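Local coordinates for protein beta-porphyranase A (Bacteroides plebeius, PDB 4AW7) that cleaves the sulfated red-seaweed polysaccharide porphyran at beta-D-galactose-(1->4)-alpha-L-galactose-6-sulfate linkages, releasing mostly a sulfated disaccharide, at residues Val56-Phe59 with Leu60-Gln64; Leu301-Leu304 with Met305-Asp309. One frame throughout, in Å; residues are numbered along the deposited sequence.

Contact 1 (Val56-Phe59 with Leu60-Gln64); sequences VGKF and LADYQ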
loop_
_atom_site.group_PDB
_atom_site.type_symbol
_atom_site.label_atom_id
_atom_site.label_comp_id
_atom_site.label_asym_id
_atom_site.label_seq_id
_atom_site.Cartn_x
_atom_site.Cartn_y
_atom_site.Cartn_z
ATOM N N VAL A 56 -19.879 -14.170 -5.112
ATOM C CA VAL A 56 -18.546 -13.557 -5.123
ATOM C C VAL A 56 -17.805 -13.889 -6.401
ATOM O O VAL A 56 -17.193 -13.031 -7.023
ATOM C CB VAL A 56 -17.736 -13.929 -3.898
ATOM C CG1 VAL A 56 -16.346 -13.314 -3.915
ATOM C CG2 VAL A 56 -18.467 -13.542 -2.618
ATOM N N GLY A 57 -17.878 -15.147 -6.853
ATOM C CA GLY A 57 -17.150 -15.532 -8.049
ATOM C C GLY A 57 -17.619 -14.782 -9.274
ATOM O O GLY A 57 -16.813 -14.447 -10.146
ATOM N N LYS A 58 -18.923 -14.559 -9.380
ATOM C CA LYS A 58 -19.472 -13.787 -10.481
ATOM C C LYS A 58 -18.973 -12.333 -10.413
ATOM O O LYS A 58 -18.601 -11.768 -11.414
ATOM C CB LYS A 58 -21.002 -13.843 -10.491
ATOM C CG LYS A 58 -21.650 -12.999 -11.611
ATOM C CD LYS A 58 -23.167 -13.084 -11.538
ATOM C CE LYS A 58 -23.861 -11.792 -11.930
ATOM N NZ LYS A 58 -23.506 -11.335 -13.299
ATOM N N PHE A 59 -19.007 -11.731 -9.229
ATOM C CA PHE A 59 -18.488 -10.362 -9.037
ATOM C C PHE A 59 -17.017 -10.289 -9.518
ATOM O O PHE A 59 -16.620 -9.349 -10.202
ATOM C CB PHE A 59 -18.611 -9.986 -7.571
ATOM C CG PHE A 59 -17.691 -8.860 -7.177
ATOM C CD1 PHE A 59 -18.053 -7.543 -7.369
ATOM C CD2 PHE A 59 -16.460 -9.138 -6.637
ATOM C CE1 PHE A 59 -17.162 -6.517 -7.064
ATOM C CE2 PHE A 59 -15.589 -8.116 -6.298
ATOM C CZ PHE A 59 -15.938 -6.821 -6.523
ATOM N N LEU A 60 -16.204 -11.264 -9.128
ATOM C CA LEU A 60 -14.796 -11.218 -9.510
ATOM C C LEU A 60 -14.622 -11.171 -11.006
ATOM O O LEU A 60 -13.765 -10.445 -11.520
ATOM C CB LEU A 60 -14.002 -12.383 -8.926
ATOM C CG LEU A 60 -13.944 -12.471 -7.379
ATOM C CD1 LEU A 60 -13.389 -13.825 -6.966
ATOM C CD2 LEU A 60 -13.097 -11.350 -6.748
ATOM N N ALA A 61 -15.370 -11.993 -11.729
ATOM C CA ALA A 61 -15.302 -11.983 -13.196
ATOM C C ALA A 61 -15.854 -10.690 -13.785
ATOM O O ALA A 61 -15.245 -10.126 -14.687
ATOM C CB ALA A 61 -16.039 -13.213 -13.781
ATOM N N ASP A 62 -16.992 -10.233 -13.295
ATOM C CA ASP A 62 -17.678 -9.059 -13.830
ATOM C C ASP A 62 -16.816 -7.804 -13.644
ATOM O O ASP A 62 -16.816 -6.956 -14.502
ATOM C CB ASP A 62 -19.014 -8.818 -13.124
ATOM C CG ASP A 62 -20.110 -9.770 -13.518
ATOM O OD1 ASP A 62 -19.973 -10.428 -14.557
ATOM O OD2 ASP A 62 -21.123 -9.811 -12.776
ATOM N N TYR A 63 -16.094 -7.710 -12.531
ATOM C CA TYR A 63 -15.359 -6.488 -12.200
ATOM C C TYR A 63 -13.876 -6.647 -12.405
ATOM O O TYR A 63 -13.137 -5.668 -12.243
ATOM C CB TYR A 63 -15.690 -6.043 -10.794
ATOM C CG TYR A 63 -17.075 -5.478 -10.670
ATOM C CD1 TYR A 63 -18.163 -6.277 -10.460
ATOM C CD2 TYR A 63 -17.276 -4.111 -10.689
ATOM C CE1 TYR A 63 -19.433 -5.779 -10.342
ATOM C CE2 TYR A 63 -18.547 -3.591 -10.562
ATOM C CZ TYR A 63 -19.622 -4.430 -10.378
ATOM O OH TYR A 63 -20.888 -3.928 -10.245
ATOM N N GLN A 64 -13.397 -7.851 -12.728
ATOM C CA GLN A 64 -11.982 -8.146 -12.999
ATOM C C GLN A 64 -11.097 -7.935 -11.771
ATOM O O GLN A 64 -10.156 -7.126 -11.776
ATOM C CB GLN A 64 -11.503 -7.306 -14.186
ATOM C CG GLN A 64 -12.428 -7.456 -15.357
ATOM C CD GLN A 64 -12.194 -6.405 -16.428
ATOM O OE1 GLN A 64 -11.334 -5.467 -16.313
ATOM N NE2 GLN A 64 -12.860 -6.643 -17.563
#
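Asp62 OD2 lies 2.9 Å from Lys58 NZ, a salt bridge spanning one helical turn in which the carboxylate uses its syn lone pair. The lysine reaches forward to it through a bent chain: CG stands anti to the backbone N (chi1 178°), and the turns come only at chi3 and chi4, so the methylenes pass alongside OD2, with CG at 3.4 Å. The backbone of the same turn keeps i to i+4 spacing, Asp62 N giving its hydrogen to Lys58 O and Leu60 N to Val56 O, while Ala61 N reaches Gly57 O at a longer 3.3 Å.

One residue further along, Phe59 and Tyr63, themselves a turn apart, form an offset aromatic pair. Their planes differ by 30° and the centroids are 4.9 Å apart, which with the lateral slide means little overlap; Phe59 CE1 lies over one face of the tyrosine ring. Phe59 CD1 and Tyr63 CD1 approach to 3.3 Å. Phe59 O sits at the edge of the Tyr63 ring, in its plane, and accepts the hydrogen of Tyr63 N. Leu60 CD2 packs against Phe59 CD2 at 4.0 Å, and Leu60 CD1 comes near Val56 CG1.

The helix closes at Tyr63, and Gln64, just beyond, takes a positive phi. Helix 54-63 is therefore amphipathic: an ion pair bridges the turn on its polar side, Val56, Phe59 and Leu60 join the other side to Ile46 in the parallel sheet of a beta-alpha-beta unit, and Tyr63 extends the packing to helix 359-365.

Contact 2 (Leu301-Leu304 with Met305-Asp309); sequences LFNL and MERQD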
loop_
_atom_site.group_PDB
_atom_site.type_symbol
_atom_site.label_atom_id
_atom_site.label_comp_id
_atom_site.label_asym_id
_atom_site.label_seq_id
_atom_site.Cartn_x
_atom_site.Cartn_y
_atom_site.Cartn_z
ATOM N N LEU A 301 -4.498 4.223 -3.390
ATOM C CA LEU A 301 -4.190 3.486 -4.600
ATOM C C LEU A 301 -3.117 4.172 -5.421
ATOM O O LEU A 301 -2.230 3.525 -5.949
ATOM C CB LEU A 301 -5.460 3.303 -5.436
ATOM C CG LEU A 301 -5.336 2.606 -6.777
ATOM C CD1 LEU A 301 -4.874 1.146 -6.612
ATOM C CD2 LEU A 301 -6.677 2.667 -7.502
ATOM N N PHE A 302 -3.198 5.482 -5.555
ATOM C CA PHE A 302 -2.263 6.174 -6.435
ATOM C C PHE A 302 -0.840 6.106 -5.883
ATOM O O PHE A 302 0.116 5.923 -6.657
ATOM C CB PHE A 302 -2.681 7.648 -6.639
ATOM C CG PHE A 302 -3.864 7.853 -7.572
ATOM C CD1 PHE A 302 -5.162 7.465 -7.219
ATOM C CD2 PHE A 302 -3.698 8.458 -8.805
ATOM C CE1 PHE A 302 -6.217 7.631 -8.069
ATOM C CE2 PHE A 302 -4.753 8.646 -9.647
ATOM C CZ PHE A 302 -6.029 8.235 -9.282
ATOM N N ASN A 303 -0.672 6.225 -4.560
ATOM C CA ASN A 303 0.614 6.018 -3.855
ATOM C C ASN A 303 1.142 4.650 -4.243
ATOM O O ASN A 303 2.290 4.470 -4.665
ATOM C CB ASN A 303 0.317 6.150 -2.315
ATOM C CG ASN A 303 1.461 5.748 -1.379
ATOM O OD1 ASN A 303 2.456 5.121 -1.777
ATOM N ND2 ASN A 303 1.325 6.114 -0.067
ATOM N N LEU A 304 0.300 3.636 -4.067
ATOM C CA LEU A 304 0.756 2.264 -4.240
ATOM C C LEU A 304 1.031 1.924 -5.695
ATOM O O LEU A 304 1.931 1.133 -5.976
ATOM C CB LEU A 304 -0.239 1.292 -3.601
ATOM C CG LEU A 304 -0.525 1.508 -2.122
ATOM C CD1 LEU A 304 -1.493 0.477 -1.587
ATOM C CD2 LEU A 304 0.760 1.588 -1.294
ATOM N N MET A 305 0.313 2.522 -6.654
ATOM C CA MET A 305 0.638 2.351 -8.069
ATOM C C MET A 305 2.055 2.792 -8.388
ATOM O O MET A 305 2.768 2.145 -9.164
ATOM C CB MET A 305 -0.370 3.092 -8.946
ATOM C CG MET A 305 -1.697 2.330 -9.052
ATOM S SD MET A 305 -2.884 3.299 -9.994
ATOM C CE MET A 305 -4.093 2.056 -10.358
ATOM N N GLU A 306 2.487 3.887 -7.758
ATOM C CA GLU A 306 3.836 4.422 -7.938
ATOM C C GLU A 306 4.903 3.583 -7.245
ATOM O O GLU A 306 6.096 3.901 -7.397
ATOM C CB GLU A 306 3.896 5.846 -7.425
ATOM C CG GLU A 306 3.233 6.844 -8.354
ATOM C CD GLU A 306 3.981 6.989 -9.675
ATOM O OE1 GLU A 306 5.168 7.356 -9.644
ATOM O OE2 GLU A 306 3.409 6.746 -10.749
ATOM N N ARG A 307 4.536 2.506 -6.581
ATOM C CA ARG A 307 5.465 1.596 -5.939
ATOM C C ARG A 307 5.439 0.187 -6.565
ATOM O O ARG A 307 5.934 -0.774 -5.970
ATOM C CB ARG A 307 5.203 1.496 -4.440
ATOM C CG ARG A 307 5.280 2.828 -3.721
ATOM C CD ARG A 307 5.192 2.633 -2.245
ATOM N NE ARG A 307 5.117 3.912 -1.543
ATOM C CZ ARG A 307 6.101 4.523 -0.883
ATOM N NH1 ARG A 307 7.288 3.957 -0.728
ATOM N NH2 ARG A 307 5.859 5.705 -0.338
ATOM N N GLN A 308 4.835 0.043 -7.749
ATOM C CA GLN A 308 4.575 -1.309 -8.265
ATOM C C GLN A 308 5.827 -2.186 -8.326
ATOM O O GLN A 308 5.765 -3.394 -8.090
ATOM C CB GLN A 308 3.913 -1.249 -9.640
ATOM C CG GLN A 308 3.336 -2.586 -10.063
ATOM C CD GLN A 308 2.825 -2.556 -11.474
ATOM O OE1 GLN A 308 1.835 -1.880 -11.780
ATOM N NE2 GLN A 308 3.482 -3.313 -12.361
ATOM N N ASP A 309 6.953 -1.587 -8.684
ATOM C CA ASP A 309 8.216 -2.287 -8.796
ATOM C C ASP A 309 8.774 -2.755 -7.475
ATOM O O ASP A 309 9.714 -3.566 -7.466
ATOM C CB ASP A 309 9.270 -1.444 -9.529
ATOM C CG ASP A 309 9.508 -0.083 -8.940
ATOM O OD1 ASP A 309 8.622 0.515 -8.324
ATOM O OD2 ASP A 309 10.629 0.445 -9.151
#
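Asn303 OD1 receives the hydrogen of Arg307 NE at 2.9 Å, with an N-H...O angle of 172°. The donor lies in the carbonyl plane, and OD1 is at the guanidinium edge, almost exactly in its plane, although the amide and guanidinium planes are turned 47° apart. Both side chains are set for this meeting. Asn303 CG takes the position anti to the backbone N (chi1 170°), while Arg307 runs extended from CG to NE, carrying its head back along the helix.

Leu301 and Met305 meet by apolar contact. The methionine chain is extended beyond CG, which brings CE against Leu301 CG at 3.8 Å, and both leucine methyls lie near the same carbon. Met305 SD also stands above the face of the Phe302 ring, 5.4 Å from its centroid, a distant Met-aromatic contact.

The backbone marks the end of helix 293-305 in the beta/alpha catalytic domain, just before strand 311-316. Met305 N still bonds to Leu301 O, but Glu306 N divides itself weakly between Phe302 O and Asn303 O, and Arg307 N turns to Leu304 O, 3.0 Å away and well above the carbonyl plane. These residues overlap a type I turn from Met305 to Gln308.

Arg307 NH1 and NH2 make salt bridges to Glu248, Asp252 and Glu255 of helix 245-262. With NE held by the amide, every guanidinium nitrogen has a partner; this buried positive charge is probably stabilised by the acidic cluster, and Asn303 is likely to share in setting its orientation.

Contact 1 comes first along the chain, on helix 54-63, in the crossover between parallel strands 45-46 and 66-71. The chain then runs through further parallel strands, as far as 268-276, before contact 2 ends helix 293-305 and leads to the last of them, 311-316. Each contact is local, with no intervening residues to make a loop, so the two stand in series and neither nest nor cross. The centres of contact 1 and contact 2 are 23 Å apart and their nearest atoms about 11 Å, without touching. Contact 1 joins an early sheet strand to helix 359-365, whereas contact 2 ties the late helix to helix 245-262, strand 268-276 and, through Phe302 and Met305, strand 382-389 of another sheet.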